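PDB 4JZ6: salicylaldehyde dehydrogenase NahF from Pseudomonas putida, which probably catalyses the NAD+-dependent oxidation of salicylaldehyde to salicylate, a step in the bacterial degradation of naphthalene. Local coordinates for residues 424-429 with 443-448; 392-397 with 418-423; 18-23 with 49-54. All coordinates share one frame; numbering follows the deposited sequence.

In the fold
Following the chain from the N terminus, contact 3 comes first: residues 49-54 return beside 18-23, closing a loop made of strands and turns at the edge of the fold. Contact 2 closes far later, where 418-423 meets 392-397 after strand 401-407 and helix 410-418. Contact 1 follows at once, since Leu424 succeeds Gly423, and closes round helix 433-442. The three loops run in series, neither nested nor crossed. Contacts 1 and 2 touch, Asn418 OD1 lying 2.6 Å from Glu444 N, and join the end of the seven-stranded sheet to its neighbouring loops. Contact 3 lies on the opposite side of the chain's centre, about 39 Å from contact 1 between centres.

Contact 1 of 3, residues 424-429 with 443-448; sequences LSSGVF and IEYGCV
Residues 424-429 and 443-448 run side by side in the same direction, with Ser425 CA 4.4 Å from Cys447 CA and the amide Cys447 N donating to Leu424 O at 2.9 Å, the angle at hydrogen being 136°. Ser426 is the side chain most involved. Its OG sits between the backbone N and the carbonyl carbon (chi1 66°), which turns the hydroxyl toward the neighbouring strand, where it donates to Cys447 O at 3.0 Å. Round the hydroxyl lie Ile443 CD1, 3.4 Å from Ser426 OG, and Val448 CG2. Ser426 CB lies over one face of the Tyr445 ring, 4.2 Å from its centroid and offset toward the rim, a CH-pi contact. Obliquely to that ring, Ser425 O approaches Tyr445 CD1 at 3.3 Å, while the phenol OH is bonded outside the pair, to Ala417 O. Farther along, Val428 CG2 and Ile443 CD1 meet tip to tip at 4.1 Å, the valine also packing on helix 433-442. On the other face Ser425 OG touches Cys447 CB, and its own hydrogen bond is with Thr454 O. Leu424 points away from 443-448, and its side chain lies about 5 Å from bound salicylaldehyde and from that of Glu267, the predicted active-site residue. Cys447 and Val448 pair on their outer side with a strand of the second subunit, so the sheet continues across the dimer interface. Strand 425-429, helix 433-442 and strand 447-450 thus form a beta-alpha-beta crossover at the end of the catalytic-domain sheet, with the intersubunit sheet extension familiar in aldehyde dehydrogenases.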
loop_
_atom_site.group_PDB
_atom_site.type_symbol
_atom_site.label_atom_id
_atom_site.label_comp_id
_atom_site.label_asym_id
_atom_site.label_seq_id
_atom_site.Cartn_x
_atom_site.Cartn_y
_atom_site.Cartn_z
ATOM N N LEU A 424 -16.039 5.510 -0.271
ATOM C CA LEU A 424 -15.392 6.495 0.595
ATOM C C LEU A 424 -16.129 6.654 1.921
ATOM O O LEU A 424 -15.695 6.144 2.957
ATOM C CB LEU A 424 -15.274 7.854 -0.111
ATOM C CG LEU A 424 -14.647 9.000 0.696
ATOM C CD1 LEU A 424 -13.325 8.574 1.332
ATOM C CD2 LEU A 424 -14.447 10.246 -0.163
ATOM N N SER A 425 -17.241 7.380 1.887
ATOM C CA SER A 425 -17.999 7.650 3.096
ATOM C C SER A 425 -19.452 7.229 2.910
ATOM O O SER A 425 -19.903 7.019 1.784
ATOM C CB SER A 425 -17.914 9.129 3.451
ATOM O OG SER A 425 -18.348 9.351 4.778
ATOM N N SER A 426 -20.177 7.098 4.017
ATOM C CA SER A 426 -21.575 6.690 3.963
ATOM C C SER A 426 -22.273 6.972 5.286
ATOM O O SER A 426 -21.629 7.086 6.334
ATOM C CB SER A 426 -21.689 5.202 3.628
ATOM O OG SER A 426 -21.159 4.417 4.684
ATOM N N GLY A 427 -23.595 7.089 5.225
ATOM C CA GLY A 427 -24.398 7.275 6.420
ATOM C C GLY A 427 -25.581 6.336 6.401
ATOM O O GLY A 427 -26.132 6.061 5.333
ATOM N N VAL A 428 -25.970 5.834 7.569
ATOM C CA VAL A 428 -27.107 4.920 7.662
ATOM C C VAL A 428 -28.105 5.384 8.714
ATOM O O VAL A 428 -27.815 5.338 9.907
ATOM C CB VAL A 428 -26.659 3.489 8.024
ATOM C CG1 VAL A 428 -27.853 2.564 8.049
ATOM C CG2 VAL A 428 -25.601 2.988 7.051
ATOM N N PHE A 429 -29.284 5.819 8.278
ATOM C CA PHE A 429 -30.304 6.285 9.215
ATOM C C PHE A 429 -31.396 5.259 9.504
ATOM O O PHE A 429 -32.104 4.810 8.604
ATOM C CB PHE A 429 -30.930 7.593 8.737
ATOM C CG PHE A 429 -30.198 8.816 9.200
ATOM C CD1 PHE A 429 -30.665 9.551 10.276
ATOM C CD2 PHE A 429 -29.038 9.231 8.563
ATOM C CE1 PHE A 429 -29.995 10.679 10.703
ATOM C CE2 PHE A 429 -28.361 10.352 8.990
ATOM C CZ PHE A 429 -28.840 11.078 10.062
ATOM N N ILE A 443 -21.710 -2.853 4.446
ATOM C CA ILE A 443 -21.372 -1.996 3.304
ATOM C C ILE A 443 -19.869 -1.730 3.175
ATOM O O ILE A 443 -19.146 -1.665 4.174
ATOM C CB ILE A 443 -22.154 -0.655 3.313
ATOM C CG1 ILE A 443 -21.860 0.144 4.581
ATOM C CG2 ILE A 443 -23.652 -0.907 3.170
ATOM C CD1 ILE A 443 -22.688 1.399 4.701
ATOM N N GLU A 444 -19.416 -1.579 1.932
ATOM C CA GLU A 444 -17.989 -1.510 1.613
ATOM C C GLU A 444 -17.460 -0.072 1.567
ATOM O O GLU A 444 -17.163 0.469 0.497
ATOM C CB GLU A 444 -17.726 -2.242 0.292
ATOM C CG GLU A 444 -17.959 -3.750 0.381
ATOM C CD GLU A 444 -18.334 -4.384 -0.950
ATOM O OE1 GLU A 444 -18.766 -3.661 -1.871
ATOM O OE2 GLU A 444 -18.206 -5.620 -1.074
ATOM N N TYR A 445 -17.347 0.544 2.740
ATOM C CA TYR A 445 -17.003 1.961 2.830
ATOM C C TYR A 445 -15.940 2.231 3.891
ATOM O O TYR A 445 -15.928 1.600 4.951
ATOM C CB TYR A 445 -18.270 2.803 3.071
ATOM C CG TYR A 445 -19.149 2.847 1.840
ATOM C CD1 TYR A 445 -19.106 3.931 0.969
ATOM C CD2 TYR A 445 -19.987 1.783 1.523
ATOM C CE1 TYR A 445 -19.884 3.956 -0.172
ATOM C CE2 TYR A 445 -20.769 1.800 0.386
ATOM C CZ TYR A 445 -20.716 2.889 -0.456
ATOM O OH TYR A 445 -21.496 2.911 -1.589
ATOM N N GLY A 446 -15.034 3.152 3.587
ATOM C CA GLY A 446 -13.996 3.525 4.525
ATOM C C GLY A 446 -14.569 4.213 5.749
ATOM O O GLY A 446 -14.013 4.105 6.841
ATOM N N CYS A 447 -15.677 4.927 5.563
ATOM C CA CYS A 447 -16.348 5.614 6.662
ATOM C C CYS A 447 -17.844 5.307 6.672
ATOM O O CYS A 447 -18.531 5.500 5.661
ATOM C CB CYS A 447 -16.141 7.120 6.548
ATOM S SG CYS A 447 -14.432 7.604 6.243
ATOM N N VAL A 448 -18.342 4.827 7.811
ATOM C CA VAL A 448 -19.771 4.563 7.991
ATOM C C VAL A 448 -20.296 5.343 9.198
ATOM O O VAL A 448 -19.746 5.247 10.297
ATOM C CB VAL A 448 -20.051 3.059 8.191
ATOM C CG1 VAL A 448 -21.513 2.825 8.501
ATOM C CG2 VAL A 448 -19.643 2.282 6.956
#

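Contact 2 of 3, residues 392-397 with 418-423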
loop_
_atom_site.group_PDB
_atom_site.type_symbol
_atom_site.label_atom_id
_atom_site.label_comp_id
_atom_site.label_asym_id
_atom_site.label_seq_id
_atom_site.Cartn_x
_atom_site.Cartn_y
_atom_site.Cartn_z
ATOM N N ILE A 392 -25.528 8.753 -14.002
ATOM C CA ILE A 392 -25.477 9.470 -12.728
ATOM C C ILE A 392 -25.736 8.562 -11.517
ATOM O O ILE A 392 -25.469 8.945 -10.376
ATOM C CB ILE A 392 -26.435 10.691 -12.715
ATOM C CG1 ILE A 392 -25.956 11.743 -11.709
ATOM C CG2 ILE A 392 -27.860 10.258 -12.429
ATOM C CD1 ILE A 392 -26.679 13.065 -11.815
ATOM N N TYR A 393 -26.237 7.357 -11.774
ATOM C CA TYR A 393 -26.419 6.345 -10.733
ATOM C C TYR A 393 -25.135 6.081 -9.933
ATOM O O TYR A 393 -25.175 5.942 -8.714
ATOM C CB TYR A 393 -26.929 5.052 -11.367
ATOM C CG TYR A 393 -27.207 3.895 -10.430
ATOM C CD1 TYR A 393 -26.289 2.859 -10.281
ATOM C CD2 TYR A 393 -28.407 3.812 -9.735
ATOM C CE1 TYR A 393 -26.550 1.785 -9.449
ATOM C CE2 TYR A 393 -28.679 2.740 -8.902
ATOM C CZ TYR A 393 -27.749 1.730 -8.759
ATOM O OH TYR A 393 -28.020 0.662 -7.925
ATOM N N ASP A 394 -23.992 6.028 -10.607
ATOM C CA ASP A 394 -22.754 5.749 -9.892
ATOM C C ASP A 394 -21.591 6.657 -10.288
ATOM O O ASP A 394 -20.553 6.662 -9.629
ATOM C CB ASP A 394 -22.360 4.277 -10.041
ATOM C CG ASP A 394 -21.334 3.842 -9.010
ATOM O OD1 ASP A 394 -21.389 4.357 -7.869
ATOM O OD2 ASP A 394 -20.470 2.992 -9.336
ATOM N N GLU A 395 -21.750 7.424 -11.360
ATOM C CA GLU A 395 -20.711 8.373 -11.747
ATOM C C GLU A 395 -20.677 9.565 -10.790
ATOM O O GLU A 395 -21.709 10.172 -10.502
ATOM C CB GLU A 395 -20.929 8.855 -13.179
ATOM C CG GLU A 395 -19.815 8.474 -14.133
ATOM C CD GLU A 395 -20.286 8.401 -15.572
ATOM O OE1 GLU A 395 -20.033 9.364 -16.327
ATOM O OE2 GLU A 395 -20.905 7.378 -15.946
ATOM N N GLU A 396 -19.489 9.892 -10.295
ATOM C CA GLU A 396 -19.332 11.026 -9.391
ATOM C C GLU A 396 -19.640 12.334 -10.108
ATOM O O GLU A 396 -19.193 12.552 -11.232
ATOM C CB GLU A 396 -17.913 11.062 -8.813
ATOM C CG GLU A 396 -17.727 12.077 -7.703
ATOM C CD GLU A 396 -16.344 12.024 -7.083
ATOM O OE1 GLU A 396 -16.230 12.284 -5.866
ATOM O OE2 GLU A 396 -15.370 11.727 -7.812
ATOM N N THR A 397 -20.407 13.197 -9.454
ATOM C CA THR A 397 -20.771 14.486 -10.024
ATOM C C THR A 397 -20.394 15.599 -9.055
ATOM O O THR A 397 -21.058 15.805 -8.045
ATOM C CB THR A 397 -22.283 14.561 -10.309
ATOM O OG1 THR A 397 -23.006 14.606 -9.072
ATOM C CG2 THR A 397 -22.741 13.351 -11.118
ATOM N N ASN A 418 -23.494 -1.295 -1.927
ATOM C CA ASN A 418 -22.315 -2.074 -2.282
ATOM C C ASN A 418 -22.055 -2.197 -3.784
ATOM O O ASN A 418 -20.985 -2.656 -4.195
ATOM C CB ASN A 418 -22.378 -3.460 -1.639
ATOM C CG ASN A 418 -21.824 -3.471 -0.228
ATOM O OD1 ASN A 418 -21.124 -2.547 0.181
ATOM N ND2 ASN A 418 -22.125 -4.524 0.520
ATOM N N ASP A 419 -23.017 -1.790 -4.607
ATOM C CA ASP A 419 -22.826 -1.907 -6.051
ATOM C C ASP A 419 -22.112 -0.692 -6.664
ATOM O O ASP A 419 -21.824 -0.664 -7.860
ATOM C CB ASP A 419 -24.141 -2.252 -6.765
ATOM C CG ASP A 419 -24.821 -1.042 -7.397
ATOM O OD1 ASP A 419 -25.425 -1.217 -8.482
ATOM O OD2 ASP A 419 -24.776 0.070 -6.819
ATOM N N SER A 420 -21.834 0.311 -5.840
ATOM C CA SER A 420 -21.030 1.441 -6.283
ATOM C C SER A 420 -19.605 0.993 -6.566
ATOM O O SER A 420 -19.094 0.064 -5.944
ATOM C CB SER A 420 -21.008 2.543 -5.224
ATOM O OG SER A 420 -20.166 3.612 -5.621
ATOM N N VAL A 421 -18.964 1.673 -7.504
ATOM C CA VAL A 421 -17.573 1.400 -7.826
ATOM C C VAL A 421 -16.662 2.103 -6.819
ATOM O O VAL A 421 -15.457 1.852 -6.772
ATOM C CB VAL A 421 -17.247 1.849 -9.275
ATOM C CG1 VAL A 421 -16.873 3.329 -9.323
ATOM C CG2 VAL A 421 -16.159 0.981 -9.860
ATOM N N TYR A 422 -17.253 2.981 -6.010
ATOM C CA TYR A 422 -16.524 3.706 -4.968
ATOM C C TYR A 422 -16.895 3.193 -3.581
ATOM O O TYR A 422 -17.824 2.396 -3.425
ATOM C CB TYR A 422 -16.842 5.200 -5.022
ATOM C CG TYR A 422 -16.542 5.873 -6.336
ATOM C CD1 TYR A 422 -15.237 6.182 -6.694
ATOM C CD2 TYR A 422 -17.565 6.223 -7.210
ATOM C CE1 TYR A 422 -14.954 6.814 -7.895
ATOM C CE2 TYR A 422 -17.292 6.854 -8.415
ATOM C CZ TYR A 422 -15.985 7.148 -8.751
ATOM O OH TYR A 422 -15.704 7.777 -9.944
ATOM N N GLY A 423 -16.180 3.684 -2.575
ATOM C CA GLY A 423 -16.431 3.306 -1.198
ATOM C C GLY A 423 -15.717 4.221 -0.222
ATOM O O GLY A 423 -14.895 3.768 0.569
HETATM O O HOH W 1 -13.295 10.208 -9.477
#
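Asp394 grips the turn at 419-422 with both carboxylate oxygens, and this is the tight part of the contact. OD1 receives the hydroxyl of Ser420, with Asp394 OD1 2.7 Å from Ser420 OG. OD2 receives the amide of Val421, Asp394 OD2 lying 2.7 Å from Val421 N. Each oxygen uses its syn lone pair, so each donor approaches from the side that faces the other oxygen, and together they fix the rotation of the carboxylate. With CG anti to the backbone N (chi1 -163°), the Asp394 side chain reaches straight across to the turn. Ser420 OG in turn accepts from Tyr422 N at 3.0 Å, an ST turn that ties the Tyr422 amide to the same hydroxyl that Asp394 binds. The Tyr422 ring then offers its edge to the other segment: Tyr422 CE2 is 3.5 Å from Asp394 O, near the ring plane. Away from the carboxylate the contact is looser. Tyr393 OH donates to Asp419 OD1 over 3.3 Å, from above the carboxylate plane, with ring and carboxylate nearly perpendicular (86°). Asp419 is exposed, and its OD2 forms a salt bridge with Arg306. At the opposite end a water bonds Glu396 OE2 at 3.1 Å and reaches Tyr422 OH only weakly; Glu396 OE1 is taken by Gly270 N. Two short donors on Asp394 would favour the ionised carboxylate. The chemistry implies a loop-to-loop junction fixed by an aspartate that uses both oxygens, while the phenol and water links are longer and weaker.

Contact 3 of 3, residues 18-23 with 49-54; sequences MKTKLF and TESANA
Met18, Lys19 and Thr20 pair in parallel with Thr49, Glu50 and Ser51, the two short strand segments running 12° apart. Three backbone bonds join them: Glu50 N to Met18 O at 2.8 Å, nearly straight at 173°, Thr20 N to Glu50 O at 2.8 Å, and Ala52 N to Thr20 O at 2.8 Å. Thr20 can be followed outward. Its CB stands 3.8 Å from Glu50 O, the carbonyl that its own amide binds. From there the branches part. Thr20 OG1 passes Thr49 CG2 at 4.0 Å. Thr20 CG2 presses against the neighbouring serine, 3.3 Å from Ser51 OG. Ser51 OG itself donates to Ala52 O, and the threonine also touches Ala199 of helix 195-208. Next along the same face, Met18 bends at chi3 (-66°), which brings Met18 CE to 3.2 Å from Thr49 OG1, a hydroxyl bonded to Glu106. The methionine packs on helix 96-107 as well. Lys19 and Glu50 occupy the other face, side by side and pointing the same way; their charged ends stay apart, and Glu50 OE1 is hydrogen-bonded to His17, a residue left from the tag. Past the last bridged pair, Leu22 closes the contact with its two methyls, Leu22 CD1 at 3.7 Å from Ala52 CB and CD2 against Ala54 CB. Strands 18-24 and 47-52 are the central parallel pair of a four-stranded mixed sheet, flanked by antiparallel 27-29 and 36-40. One face rests on helices 96-107 and 195-208, consistent with the N-terminal sheet that covers helices of the cofactor-binding domain in aldehyde dehydrogenases.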
loop_
_atom_site.group_PDB
_atom_site.type_symbol
_atom_site.label_atom_id
_atom_site.label_comp_id
_atom_site.label_asym_id
_atom_site.label_seq_id
_atom_site.Cartn_x
_atom_site.Cartn_y
_atom_site.Cartn_z
ATOM N N MET A 18 -3.853 38.946 -6.509
ATOM C CA MET A 18 -2.788 38.326 -5.723
ATOM C C MET A 18 -1.655 37.760 -6.586
ATOM O O MET A 18 -1.897 37.189 -7.649
ATOM C CB MET A 18 -3.368 37.226 -4.840
ATOM C CG MET A 18 -4.254 37.735 -3.726
ATOM S SD MET A 18 -5.114 36.388 -2.892
ATOM C CE MET A 18 -6.179 35.832 -4.216
ATOM N N LYS A 19 -0.420 37.916 -6.117
ATOM C CA LYS A 19 0.747 37.399 -6.826
ATOM C C LYS A 19 1.491 36.346 -5.992
ATOM O O LYS A 19 1.855 36.592 -4.837
ATOM C CB LYS A 19 1.680 38.543 -7.236
ATOM C CG LYS A 19 1.166 39.383 -8.404
ATOM C CD LYS A 19 2.230 40.350 -8.927
ATOM C CE LYS A 19 1.786 41.033 -10.225
ATOM N NZ LYS A 19 2.749 42.076 -10.719
ATOM N N THR A 20 1.720 35.181 -6.600
ATOM C CA THR A 20 2.197 33.988 -5.901
ATOM C C THR A 20 3.420 33.349 -6.575
ATOM O O THR A 20 3.465 33.217 -7.799
ATOM C CB THR A 20 1.050 32.962 -5.797
ATOM O OG1 THR A 20 0.336 33.185 -4.580
ATOM C CG2 THR A 20 1.565 31.527 -5.813
ATOM N N LYS A 21 4.413 32.954 -5.777
ATOM C CA LYS A 21 5.636 32.358 -6.317
ATOM C C LYS A 21 5.779 30.874 -5.973
ATOM O O LYS A 21 4.898 30.277 -5.348
ATOM C CB LYS A 21 6.863 33.122 -5.815
ATOM C CG LYS A 21 7.002 34.536 -6.372
ATOM C CD LYS A 21 8.378 35.121 -6.083
ATOM C CE LYS A 21 8.569 36.467 -6.766
ATOM N NZ LYS A 21 9.986 36.935 -6.688
ATOM N N LEU A 22 6.890 30.280 -6.403
ATOM C CA LEU A 22 7.272 28.928 -5.990
ATOM C C LEU A 22 8.033 29.007 -4.668
ATOM O O LEU A 22 8.523 30.076 -4.293
ATOM C CB LEU A 22 8.167 28.286 -7.051
ATOM C CG LEU A 22 7.548 27.393 -8.131
ATOM C CD1 LEU A 22 6.102 27.771 -8.445
ATOM C CD2 LEU A 22 8.415 27.415 -9.393
ATOM N N PHE A 23 8.146 27.886 -3.962
ATOM C CA PHE A 23 8.887 27.868 -2.703
ATOM C C PHE A 23 9.866 26.698 -2.605
ATOM O O PHE A 23 9.457 25.539 -2.513
ATOM C CB PHE A 23 7.917 27.844 -1.526
ATOM C CG PHE A 23 8.579 27.987 -0.191
ATOM C CD1 PHE A 23 9.018 29.228 0.251
ATOM C CD2 PHE A 23 8.752 26.884 0.633
ATOM C CE1 PHE A 23 9.622 29.370 1.493
ATOM C CE2 PHE A 23 9.354 27.015 1.870
ATOM C CZ PHE A 23 9.787 28.261 2.304
ATOM N N THR A 49 -5.711 35.207 -8.958
ATOM C CA THR A 49 -4.319 34.971 -8.572
ATOM C C THR A 49 -3.418 34.733 -9.786
ATOM O O THR A 49 -3.795 34.025 -10.722
ATOM C CB THR A 49 -4.201 33.755 -7.629
ATOM O OG1 THR A 49 -5.166 33.869 -6.578
ATOM C CG2 THR A 49 -2.802 33.658 -7.028
ATOM N N GLU A 50 -2.235 35.342 -9.768
ATOM C CA GLU A 50 -1.207 35.058 -10.763
ATOM C C GLU A 50 -0.078 34.305 -10.064
ATOM O O GLU A 50 0.491 34.798 -9.090
ATOM C CB GLU A 50 -0.693 36.353 -11.396
ATOM C CG GLU A 50 0.317 36.153 -12.515
ATOM C CD GLU A 50 0.813 37.470 -13.110
ATOM O OE1 GLU A 50 0.365 38.549 -12.658
ATOM O OE2 GLU A 50 1.657 37.431 -14.034
ATOM N N SER A 51 0.230 33.105 -10.543
ATOM C CA SER A 51 1.219 32.256 -9.885
ATOM C C SER A 51 2.404 31.931 -10.794
ATOM O O SER A 51 2.266 31.887 -12.016
ATOM C CB SER A 51 0.565 30.964 -9.380
ATOM O OG SER A 51 1.509 30.096 -8.765
ATOM N N ALA A 52 3.571 31.725 -10.189
ATOM C CA ALA A 52 4.732 31.235 -10.921
ATOM C C ALA A 52 4.392 29.873 -11.514
ATOM O O ALA A 52 3.778 29.038 -10.853
ATOM C CB ALA A 52 5.934 31.131 -10.000
ATOM N N ASN A 53 4.769 29.659 -12.771
ATOM C CA ASN A 53 4.435 28.422 -13.464
ATOM C C ASN A 53 5.630 27.487 -13.513
ATOM O O ASN A 53 6.447 27.574 -14.421
ATOM C CB ASN A 53 3.947 28.727 -14.880
ATOM C CG ASN A 53 3.148 27.586 -15.483
ATOM O OD1 ASN A 53 2.830 26.603 -14.808
ATOM N ND2 ASN A 53 2.806 27.721 -16.759
ATOM N N ALA A 54 5.719 26.594 -12.531
ATOM C CA ALA A 54 6.869 25.707 -12.379
ATOM C C ALA A 54 7.171 24.904 -13.633
ATOM O O ALA A 54 6.271 24.550 -14.389
ATOM C CB ALA A 54 6.658 24.772 -11.202
#